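Local coordinates for protein PpBBE-like 1 D396N (Physcomitrella patens subsp. patens, PDB 6EO5) that oxidises cellobiose as a flavin-dependent oxidase of the berberine bridge enzyme-like family, here in a single-site variant with bound FAD, at residues K191-T203 with K376-N388. Sequence-based numbering, arbitrary orientation.
Sequences KDLYFAIRGAGAT and KVVPGETAFIHRN. With FAD (flavin-adenine dinucleotide), chain C.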
ATOM      1  N   LYS A 191     -17.121  -1.663 -16.844  1.00 70.72           N
ATOM      2  CA  LYS A 191     -17.360  -1.410 -15.421  1.00 67.23           C
ATOM      3  C   LYS A 191     -16.890  -2.562 -14.531  1.00 72.16           C
ATOM      4  O   LYS A 191     -16.480  -2.334 -13.383  1.00 71.03           O
ATOM      5  CB  LYS A 191     -18.848  -1.150 -15.176  1.00 67.79           C
ATOM      6  CG  LYS A 191     -19.463  -0.108 -16.098  1.00 79.07           C
ATOM      7  CD  LYS A 191     -20.920   0.173 -15.741  1.00 80.95           C
ATOM      8  CE  LYS A 191     -21.543   1.135 -16.748  1.00 87.89           C
ATOM      9  NZ  LYS A 191     -22.909   1.587 -16.354  1.00 95.26           N
ATOM     10  N   ASP A 192     -16.956  -3.801 -15.028  1.00 70.94           N
ATOM     11  CA  ASP A 192     -16.554  -4.958 -14.225  1.00 69.32           C
ATOM     12  C   ASP A 192     -15.057  -4.926 -13.933  1.00 67.12           C
ATOM     13  O   ASP A 192     -14.632  -5.058 -12.779  1.00 64.70           O
ATOM     14  CB  ASP A 192     -16.947  -6.263 -14.941  1.00 65.60           C
ATOM     15  CG  ASP A 192     -16.474  -6.322 -16.408  1.00 70.11           C
ATOM     16  OD1 ASP A 192     -16.376  -5.266 -17.072  1.00 73.57           O
ATOM     17  OD2 ASP A 192     -16.212  -7.431 -16.908  1.00 72.90           O
ATOM     18  N   LEU A 193     -14.244  -4.739 -14.973  1.00 68.75           N
ATOM     19  CA  LEU A 193     -12.808  -4.577 -14.787  1.00 66.11           C
ATOM     20  C   LEU A 193     -12.504  -3.367 -13.909  1.00 67.49           C
ATOM     21  O   LEU A 193     -11.562  -3.389 -13.104  1.00 67.85           O
ATOM     22  CB  LEU A 193     -12.139  -4.449 -16.151  1.00 61.62           C
ATOM     23  CG  LEU A 193     -10.623  -4.509 -16.206  1.00 65.79           C
ATOM     24  CD1 LEU A 193     -10.140  -5.807 -15.625  1.00 67.15           C
ATOM     25  CD2 LEU A 193     -10.186  -4.374 -17.644  1.00 70.33           C
ATOM     26  N   TYR A 194     -13.304  -2.306 -14.039  1.00 63.92           N
ATOM     27  CA  TYR A 194     -13.077  -1.108 -13.243  1.00 63.94           C
ATOM     28  C   TYR A 194     -13.358  -1.376 -11.768  1.00 61.18           C
ATOM     29  O   TYR A 194     -12.629  -0.900 -10.895  1.00 59.57           O
ATOM     30  CB  TYR A 194     -13.936   0.041 -13.786  1.00 61.40           C
ATOM     31  CG  TYR A 194     -13.764   1.375 -13.085  1.00 59.40           C
ATOM     32  CD1 TYR A 194     -12.520   2.003 -13.013  1.00 61.05           C
ATOM     33  CD2 TYR A 194     -14.859   2.021 -12.516  1.00 62.29           C
ATOM     34  CE1 TYR A 194     -12.374   3.238 -12.376  1.00 58.81           C
ATOM     35  CE2 TYR A 194     -14.728   3.252 -11.884  1.00 59.53           C
ATOM     36  CZ  TYR A 194     -13.487   3.847 -11.813  1.00 59.77           C
ATOM     37  OH  TYR A 194     -13.380   5.057 -11.171  1.00 61.96           O
ATOM     38  N   PHE A 195     -14.402  -2.148 -11.475  1.00 61.41           N
ATOM     39  CA  PHE A 195     -14.655  -2.589 -10.102  1.00 63.37           C
ATOM     40  C   PHE A 195     -13.483  -3.399  -9.550  1.00 62.36           C
ATOM     41  O   PHE A 195     -13.024  -3.169  -8.422  1.00 60.43           O
ATOM     42  CB  PHE A 195     -15.947  -3.403 -10.077  1.00 58.95           C
ATOM     43  CG  PHE A 195     -16.258  -4.033  -8.766  1.00 57.80           C
ATOM     44  CD1 PHE A 195     -15.708  -5.265  -8.421  1.00 59.20           C
ATOM     45  CD2 PHE A 195     -17.156  -3.440  -7.903  1.00 60.19           C
ATOM     46  CE1 PHE A 195     -16.010  -5.871  -7.223  1.00 55.41           C
ATOM     47  CE2 PHE A 195     -17.469  -4.042  -6.691  1.00 60.85           C
ATOM     48  CZ  PHE A 195     -16.891  -5.258  -6.353  1.00 59.09           C
ATOM     49  N   ALA A 196     -12.977  -4.348 -10.338  1.00 57.15           N
ATOM     50  CA  ALA A 196     -11.955  -5.261  -9.837  1.00 59.22           C
ATOM     51  C   ALA A 196     -10.654  -4.540  -9.493  1.00 62.87           C
ATOM     52  O   ALA A 196     -10.002  -4.881  -8.495  1.00 64.23           O
ATOM     53  CB  ALA A 196     -11.692  -6.368 -10.859  1.00 56.46           C
ATOM     54  N   ILE A 197     -10.237  -3.565 -10.311  1.00 59.67           N
ATOM     55  CA  ILE A 197      -8.896  -3.008 -10.138  1.00 57.86           C
ATOM     56  C   ILE A 197      -8.839  -2.035  -8.962  1.00 58.06           C
ATOM     57  O   ILE A 197      -7.745  -1.730  -8.473  1.00 57.67           O
ATOM     58  CB  ILE A 197      -8.372  -2.339 -11.430  1.00 63.50           C
ATOM     59  CG1 ILE A 197      -9.202  -1.109 -11.804  1.00 63.42           C
ATOM     60  CG2 ILE A 197      -8.326  -3.316 -12.599  1.00 56.97           C
ATOM     61  CD1 ILE A 197      -8.639   0.208 -11.250  1.00 61.01           C
ATOM     62  N   ARG A 198      -9.989  -1.545  -8.491  1.00 53.78           N
ATOM     63  CA  ARG A 198     -10.063  -0.698  -7.301  1.00 55.85           C
ATOM     64  C   ARG A 198     -10.092  -1.561  -6.034  1.00 59.91           C
ATOM     65  O   ARG A 198     -11.089  -1.641  -5.312  1.00 58.73           O
ATOM     66  CB  ARG A 198     -11.286   0.207  -7.379  1.00 57.81           C
ATOM     67  CG  ARG A 198     -11.116   1.396  -8.300  1.00 59.51           C
ATOM     68  CD  ARG A 198     -12.284   1.555  -9.270  1.00 60.96           C
ATOM     69  NE  ARG A 198     -13.384   2.378  -8.768  1.00 60.94           N
ATOM     70  CZ  ARG A 198     -14.668   2.031  -8.832  1.00 59.80           C
ATOM     71  NH1 ARG A 198     -15.025   0.879  -9.382  1.00 58.65           N
ATOM     72  NH2 ARG A 198     -15.600   2.846  -8.361  1.00 60.73           N
ATOM     73  N   GLY A 199      -8.957  -2.207  -5.757  1.00 55.23           N
ATOM     74  CA  GLY A 199      -8.867  -3.068  -4.595  1.00 58.91           C
ATOM     75  C   GLY A 199      -8.287  -4.454  -4.840  1.00 63.83           C
ATOM     76  O   GLY A 199      -7.695  -5.052  -3.933  1.00 56.23           O
ATOM     77  N   ALA A 200      -8.448  -4.990  -6.056  1.00 59.97           N
ATOM     78  CA  ALA A 200      -7.902  -6.303  -6.377  1.00 61.30           C
ATOM     79  C   ALA A 200      -7.113  -6.294  -7.683  1.00 61.82           C
ATOM     80  O   ALA A 200      -6.977  -7.339  -8.321  1.00 62.74           O
ATOM     81  CB  ALA A 200      -9.013  -7.357  -6.437  1.00 54.51           C
ATOM     82  N   GLY A 201      -6.570  -5.146  -8.084  1.00 59.41           N
ATOM     83  CA  GLY A 201      -5.918  -5.044  -9.380  1.00 58.29           C
ATOM     84  C   GLY A 201      -4.506  -5.594  -9.481  1.00 59.62           C
ATOM     85  O   GLY A 201      -3.970  -5.668 -10.593  1.00 62.45           O
ATOM     86  N   ALA A 202      -3.879  -5.983  -8.374  1.00 58.29           N
ATOM     87  CA  ALA A 202      -2.502  -6.460  -8.461  1.00 62.52           C
ATOM     88  C   ALA A 202      -2.392  -7.723  -9.322  1.00 66.38           C
ATOM     89  O   ALA A 202      -2.913  -8.782  -8.949  1.00 62.80           O
ATOM     90  CB  ALA A 202      -1.940  -6.726  -7.064  1.00 54.13           C
ATOM     91  N   THR A 203      -1.738  -7.603 -10.486  1.00 65.79           N
ATOM     92  CA  THR A 203      -1.429  -8.710 -11.393  1.00 57.70           C
ATOM     93  C   THR A 203      -2.655  -9.389 -12.004  1.00 62.92           C
ATOM     94  O   THR A 203      -2.701  -9.602 -13.219  1.00 66.65           O
ATOM     95  CB  THR A 203      -0.569  -9.758 -10.672  1.00 60.68           C
ATOM     96  OG1 THR A 203       0.775  -9.279 -10.560  1.00 62.33           O
ATOM     97  CG2 THR A 203      -0.572 -11.099 -11.431  1.00 63.77           C
ATOM     98  N   LYS A 376     -17.037   6.257   4.136  1.00 59.44           N
ATOM     99  CA  LYS A 376     -18.233   6.936   3.650  1.00 60.91           C
ATOM    100  C   LYS A 376     -18.621   6.533   2.233  1.00 60.30           C
ATOM    101  O   LYS A 376     -19.735   6.847   1.803  1.00 67.03           O
ATOM    102  CB  LYS A 376     -18.046   8.455   3.718  1.00 59.35           C
ATOM    103  CG  LYS A 376     -18.404   9.074   5.063  1.00 57.51           C
ATOM    104  CD  LYS A 376     -18.103  10.560   5.050  1.00 56.47           C
ATOM    105  CE  LYS A 376     -19.041  11.322   5.948  1.00 65.63           C
ATOM    106  NZ  LYS A 376     -19.054  10.743   7.309  1.00 63.10           N
ATOM    107  N   VAL A 377     -17.710   5.897   1.495  1.00 53.17           N
ATOM    108  CA  VAL A 377     -18.062   5.168   0.285  1.00 62.24           C
ATOM    109  C   VAL A 377     -19.264   4.255   0.555  1.00 72.12           C
ATOM    110  O   VAL A 377     -19.375   3.654   1.635  1.00 72.67           O
ATOM    111  CB  VAL A 377     -16.828   4.367  -0.175  1.00 64.83           C
ATOM    112  CG1 VAL A 377     -17.166   3.364  -1.273  1.00 66.16           C
ATOM    113  CG2 VAL A 377     -15.716   5.325  -0.611  1.00 55.38           C
ATOM    114  N   VAL A 378     -20.181   4.175  -0.415  1.00 71.03           N
ATOM    115  CA  VAL A 378     -21.240   3.148  -0.387  1.00 70.75           C
ATOM    116  C   VAL A 378     -20.611   1.776  -0.608  1.00 66.97           C
ATOM    117  O   VAL A 378     -19.867   1.592  -1.594  1.00 67.09           O
ATOM    118  CB  VAL A 378     -22.302   3.425  -1.457  1.00 73.75           C
ATOM    119  CG1 VAL A 378     -23.462   2.439  -1.299  1.00 68.46           C
ATOM    120  CG2 VAL A 378     -22.796   4.865  -1.406  1.00 68.45           C
ATOM    121  N   PRO A 379     -20.872   0.795   0.259  1.00 62.67           N
ATOM    122  CA  PRO A 379     -20.315  -0.548   0.044  1.00 62.17           C
ATOM    123  C   PRO A 379     -20.927  -1.226  -1.176  1.00 60.38           C
ATOM    124  O   PRO A 379     -22.067  -0.960  -1.565  1.00 61.25           O
ATOM    125  CB  PRO A 379     -20.677  -1.297   1.335  1.00 57.92           C
ATOM    126  CG  PRO A 379     -21.036  -0.234   2.335  1.00 58.73           C
ATOM    127  CD  PRO A 379     -21.600   0.898   1.537  1.00 61.87           C
ATOM    128  N   GLY A 380     -20.152  -2.116  -1.783  1.00 56.61           N
ATOM    129  CA  GLY A 380     -20.606  -2.822  -2.955  1.00 56.85           C
ATOM    130  C   GLY A 380     -20.214  -2.210  -4.278  1.00 61.13           C
ATOM    131  O   GLY A 380     -20.583  -2.755  -5.325  1.00 62.80           O
ATOM    132  N   GLU A 381     -19.475  -1.101  -4.275  1.00 66.38           N
ATOM    133  CA  GLU A 381     -19.092  -0.440  -5.515  1.00 65.85           C
ATOM    134  C   GLU A 381     -17.606  -0.514  -5.818  1.00 63.57           C
ATOM    135  O   GLU A 381     -17.194  -0.060  -6.888  1.00 64.94           O
ATOM    136  CB  GLU A 381     -19.526   1.028  -5.499  1.00 67.43           C
ATOM    137  CG  GLU A 381     -21.021   1.203  -5.585  1.00 74.65           C
ATOM    138  CD  GLU A 381     -21.457   2.632  -5.359  1.00 85.61           C
ATOM    139  OE1 GLU A 381     -20.576   3.502  -5.142  1.00 91.09           O
ATOM    140  OE2 GLU A 381     -22.682   2.881  -5.398  1.00 91.46           O
ATOM    141  N   THR A 382     -16.791  -1.053  -4.917  1.00 64.75           N
ATOM    142  CA  THR A 382     -15.386  -1.293  -5.222  1.00 63.92           C
ATOM    143  C   THR A 382     -14.981  -2.661  -4.702  1.00 58.61           C
ATOM    144  O   THR A 382     -15.620  -3.234  -3.818  1.00 58.01           O
ATOM    145  CB  THR A 382     -14.448  -0.218  -4.627  1.00 62.00           C
ATOM    146  OG1 THR A 382     -14.444  -0.307  -3.196  1.00 58.71           O
ATOM    147  CG2 THR A 382     -14.873   1.194  -5.064  1.00 56.83           C
ATOM    148  N   ALA A 383     -13.901  -3.180  -5.280  1.00 57.93           N
ATOM    149  CA  ALA A 383     -13.296  -4.397  -4.769  1.00 55.53           C
ATOM    150  C   ALA A 383     -12.723  -4.213  -3.367  1.00 58.99           C
ATOM    151  O   ALA A 383     -12.427  -5.210  -2.704  1.00 62.23           O
ATOM    152  CB  ALA A 383     -12.204  -4.877  -5.726  1.00 55.99           C
ATOM    153  N   PHE A 384     -12.551  -2.978  -2.902  1.00 56.48           N
ATOM    154  CA  PHE A 384     -12.064  -2.718  -1.552  1.00 55.44           C
ATOM    155  C   PHE A 384     -13.255  -2.669  -0.597  1.00 55.02           C
ATOM    156  O   PHE A 384     -14.114  -1.790  -0.715  1.00 62.51           O
ATOM    157  CB  PHE A 384     -11.263  -1.415  -1.497  1.00 54.35           C
ATOM    158  CG  PHE A 384     -10.502  -1.229  -0.220  1.00 53.20           C
ATOM    159  CD1 PHE A 384     -11.110  -0.647   0.886  1.00 51.83           C
ATOM    160  CD2 PHE A 384      -9.184  -1.662  -0.113  1.00 54.06           C
ATOM    161  CE1 PHE A 384     -10.415  -0.486   2.078  1.00 49.21           C
ATOM    162  CE2 PHE A 384      -8.480  -1.507   1.077  1.00 52.73           C
ATOM    163  CZ  PHE A 384      -9.101  -0.905   2.173  1.00 50.85           C
ATOM    164  N   ILE A 385     -13.290  -3.602   0.355  1.00 55.46           N
ATOM    165  CA  ILE A 385     -14.477  -3.833   1.175  1.00 54.58           C
ATOM    166  C   ILE A 385     -14.376  -3.231   2.576  1.00 52.26           C
ATOM    167  O   ILE A 385     -15.408  -3.082   3.246  1.00 53.46           O
ATOM    168  CB  ILE A 385     -14.786  -5.347   1.286  1.00 52.72           C
ATOM    169  CG1 ILE A 385     -13.689  -6.074   2.083  1.00 52.10           C
ATOM    170  CG2 ILE A 385     -14.965  -5.973  -0.099  1.00 46.41           C
ATOM    171  CD1 ILE A 385     -14.058  -7.508   2.481  1.00 53.48           C
ATOM    172  N   HIS A 386     -13.178  -2.880   3.033  1.00 51.61           N
ATOM    173  CA  HIS A 386     -12.958  -2.525   4.434  1.00 50.58           C
ATOM    174  C   HIS A 386     -13.415  -1.092   4.673  1.00 55.23           C
ATOM    175  O   HIS A 386     -12.625  -0.152   4.786  1.00 58.57           O
ATOM    176  CB  HIS A 386     -11.494  -2.739   4.786  1.00 52.99           C
ATOM    177  CG  HIS A 386     -10.931  -3.989   4.193  1.00 52.77           C
ATOM    178  ND1 HIS A 386     -11.322  -5.250   4.601  1.00 51.16           N
ATOM    179  CD2 HIS A 386     -10.043  -4.176   3.188  1.00 52.49           C
ATOM    180  CE1 HIS A 386     -10.686  -6.158   3.881  1.00 51.48           C
ATOM    181  NE2 HIS A 386      -9.899  -5.532   3.019  1.00 54.37           N
ATOM    182  N   ARG A 387     -14.733  -0.932   4.762  1.00 51.34           N
ATOM    183  CA  ARG A 387     -15.358   0.381   4.823  1.00 50.18           C
ATOM    184  C   ARG A 387     -16.052   0.635   6.155  1.00 52.85           C
ATOM    185  O   ARG A 387     -16.850   1.576   6.251  1.00 50.47           O
ATOM    186  CB  ARG A 387     -16.359   0.533   3.678  1.00 48.61           C
ATOM    187  CG  ARG A 387     -15.784   0.213   2.315  1.00 50.55           C
ATOM    188  CD  ARG A 387     -14.847   1.301   1.878  1.00 53.86           C
ATOM    189  NE  ARG A 387     -14.475   1.161   0.474  1.00 58.35           N
ATOM    190  CZ  ARG A 387     -13.704   2.033  -0.167  1.00 59.63           C
ATOM    191  NH1 ARG A 387     -13.245   3.097   0.486  1.00 57.17           N
ATOM    192  NH2 ARG A 387     -13.396   1.846  -1.447  1.00 55.70           N
ATOM    193  N   ASN A 388     -15.780  -0.187   7.185  1.00 49.85           N
ATOM    194  CA  ASN A 388     -16.521  -0.085   8.439  1.00 50.23           C
ATOM    195  C   ASN A 388     -15.658  -0.356   9.672  1.00 53.54           C
ATOM    196  O   ASN A 388     -16.192  -0.729  10.728  1.00 52.39           O
ATOM    197  CB  ASN A 388     -17.718  -1.038   8.436  1.00 46.27           C
ATOM    198  CG  ASN A 388     -18.826  -0.581   9.362  1.00 52.12           C
ATOM    199  OD1 ASN A 388     -19.187   0.603   9.392  1.00 55.11           O
ATOM    200  ND2 ASN A 388     -19.367  -1.508  10.135  1.00 49.71           N
TER
HETATM  201  PA  FAD C 601       5.053  -4.137  -6.197  1.00 59.67           P
HETATM  202  O1A FAD C 601       5.778  -5.223  -5.418  1.00 53.70           O
HETATM  203  O2A FAD C 601       5.814  -3.727  -7.431  1.00 58.80           O
HETATM  204  O5B FAD C 601       3.527  -4.512  -6.565  1.00 57.32           O
HETATM  205  C5B FAD C 601       2.689  -5.187  -5.651  1.00 58.34           C
HETATM  206  C4B FAD C 601       1.662  -6.042  -6.387  1.00 56.92           C
HETATM  207  O4B FAD C 601       1.004  -5.272  -7.376  1.00 59.84           O
HETATM  208  C3B FAD C 601       2.305  -7.214  -7.108  1.00 58.39           C
HETATM  209  O3B FAD C 601       1.384  -8.282  -7.132  1.00 60.19           O
HETATM  210  C2B FAD C 601       2.480  -6.688  -8.508  1.00 58.68           C
HETATM  211  O2B FAD C 601       2.540  -7.726  -9.454  1.00 61.00           O
HETATM  212  C1B FAD C 601       1.250  -5.802  -8.669  1.00 62.56           C
HETATM  213  N9A FAD C 601       1.525  -4.759  -9.682  1.00 62.86           N
HETATM  214  C8A FAD C 601       2.587  -3.885  -9.696  1.00 62.51           C
HETATM  215  N7A FAD C 601       2.495  -3.105 -10.795  1.00 61.95           N
HETATM  216  C5A FAD C 601       1.394  -3.469 -11.487  1.00 59.10           C
HETATM  217  C6A FAD C 601       0.850  -3.010 -12.673  1.00 61.67           C
HETATM  218  N6A FAD C 601       1.446  -2.022 -13.332  1.00 63.21           N
HETATM  219  N1A FAD C 601      -0.308  -3.577 -13.157  1.00 62.62           N
HETATM  220  C2A FAD C 601      -0.905  -4.607 -12.466  1.00 59.17           C
HETATM  221  N3A FAD C 601      -0.359  -5.068 -11.288  1.00 61.34           N
HETATM  222  C4A FAD C 601       0.778  -4.508 -10.807  1.00 61.90           C
HETATM  223  N1  FAD C 601       0.702   0.898   2.208  1.00 57.61           N
HETATM  224  C2  FAD C 601      -0.216   1.921   2.470  1.00 62.28           C
HETATM  225  O2  FAD C 601      -1.426   1.831   2.174  1.00 55.17           O
HETATM  226  N3  FAD C 601       0.235   3.086   3.068  1.00 63.86           N
HETATM  227  C4  FAD C 601       1.563   3.234   3.408  1.00 61.41           C
HETATM  228  O4  FAD C 601       1.937   4.282   3.925  1.00 65.96           O
HETATM  229  C4X FAD C 601       2.472   2.219   3.152  1.00 62.15           C
HETATM  230  N5  FAD C 601       3.806   2.394   3.453  1.00 61.75           N
HETATM  231  C5X FAD C 601       4.750   1.540   2.916  1.00 60.76           C
HETATM  232  C6  FAD C 601       6.101   1.807   3.110  1.00 59.00           C
HETATM  233  C7  FAD C 601       7.108   1.050   2.491  1.00 60.59           C
HETATM  234  C7M FAD C 601       8.566   1.385   2.714  1.00 55.46           C
HETATM  235  C8  FAD C 601       6.722  -0.083   1.744  1.00 55.80           C
HETATM  236  C8M FAD C 601       7.755  -1.017   1.143  1.00 54.87           C
HETATM  237  C9  FAD C 601       5.352  -0.391   1.635  1.00 58.48           C
HETATM  238  C9A FAD C 601       4.347   0.418   2.196  1.00 60.98           C
HETATM  239  N10 FAD C 601       2.981   0.113   2.137  1.00 59.23           N
HETATM  240  C10 FAD C 601       2.046   1.060   2.510  1.00 58.15           C
HETATM  241  C1' FAD C 601       2.476  -1.093   1.418  1.00 56.75           C
HETATM  242  C2' FAD C 601       2.256  -0.740  -0.050  1.00 58.43           C
HETATM  243  O2' FAD C 601       1.059  -0.028  -0.268  1.00 56.72           O
HETATM  244  C3' FAD C 601       2.216  -2.020  -0.852  1.00 54.81           C
HETATM  245  O3' FAD C 601       3.453  -2.655  -0.633  1.00 55.42           O
HETATM  246  C4' FAD C 601       1.983  -1.711  -2.327  1.00 56.12           C
HETATM  247  O4' FAD C 601       1.267  -2.784  -2.906  1.00 52.97           O
HETATM  248  C5' FAD C 601       3.308  -1.461  -3.045  1.00 53.17           C
HETATM  249  O5' FAD C 601       3.166  -1.292  -4.440  1.00 53.90           O
HETATM  250  P   FAD C 601       4.485  -1.420  -5.366  1.00 57.10           P
HETATM  251  O1P FAD C 601       4.133  -1.064  -6.791  1.00 60.40           O
HETATM  252  O2P FAD C 601       5.662  -0.637  -4.850  1.00 59.87           O
HETATM  253  O3P FAD C 601       4.928  -2.947  -5.122  1.00 62.08           O
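The ring of Phe195 lies with one face over the backbone of the 376-388 loop. Thr382 C sits 3.4 Å above the ring plane, offset toward the rim, while Ala383 N stands over the ring centre. Gly380 O meets the same ring at its edge. With CG anti to the backbone N (chi1 174°), the ring reaches from the helix side to this loop. Replacing Phe195 by an alanine removes the ring and is likely to uncover the peptide between Thr382 and Ala383 and open a gap beside Ala383 CB. Ala383 N donates to Phe195 O (3.3 Å), tilted 34° from the carbonyl plane. Ala383 CB points toward the 191-203 segment and packs 4.1 Å from Ala200 CB. Leu449 of helix 446-456 touches both alanines.

The contact joins helix 191-200, whose following residues reach the FAD, to the loop between strands 361-367 and 391-398 of the seven-stranded antiparallel sheet. This is consistent with the VAO fold, in which an FAD-binding domain packs against a substrate-binding domain built on such a sheet. On the FAD side, Thr203 N donates to adenine N3A (3.0 Å, nearly straight).

The guanidinium of Arg198 is sandwiched. Thr382 CG2 lies over one face, 3.7 Å above the plane, and Tyr194 CE2 is centred over the opposite face. A weak bond from Arg198 NH1 to Tyr194 O helps fix its rotation. Gly199 CA packs 4.0 Å from Ala383 CB. Beyond, Arg387 NH2 donates to Thr382 OG1 (3.0 Å) in the guanidinium plane and also forms a salt bridge with Asp168.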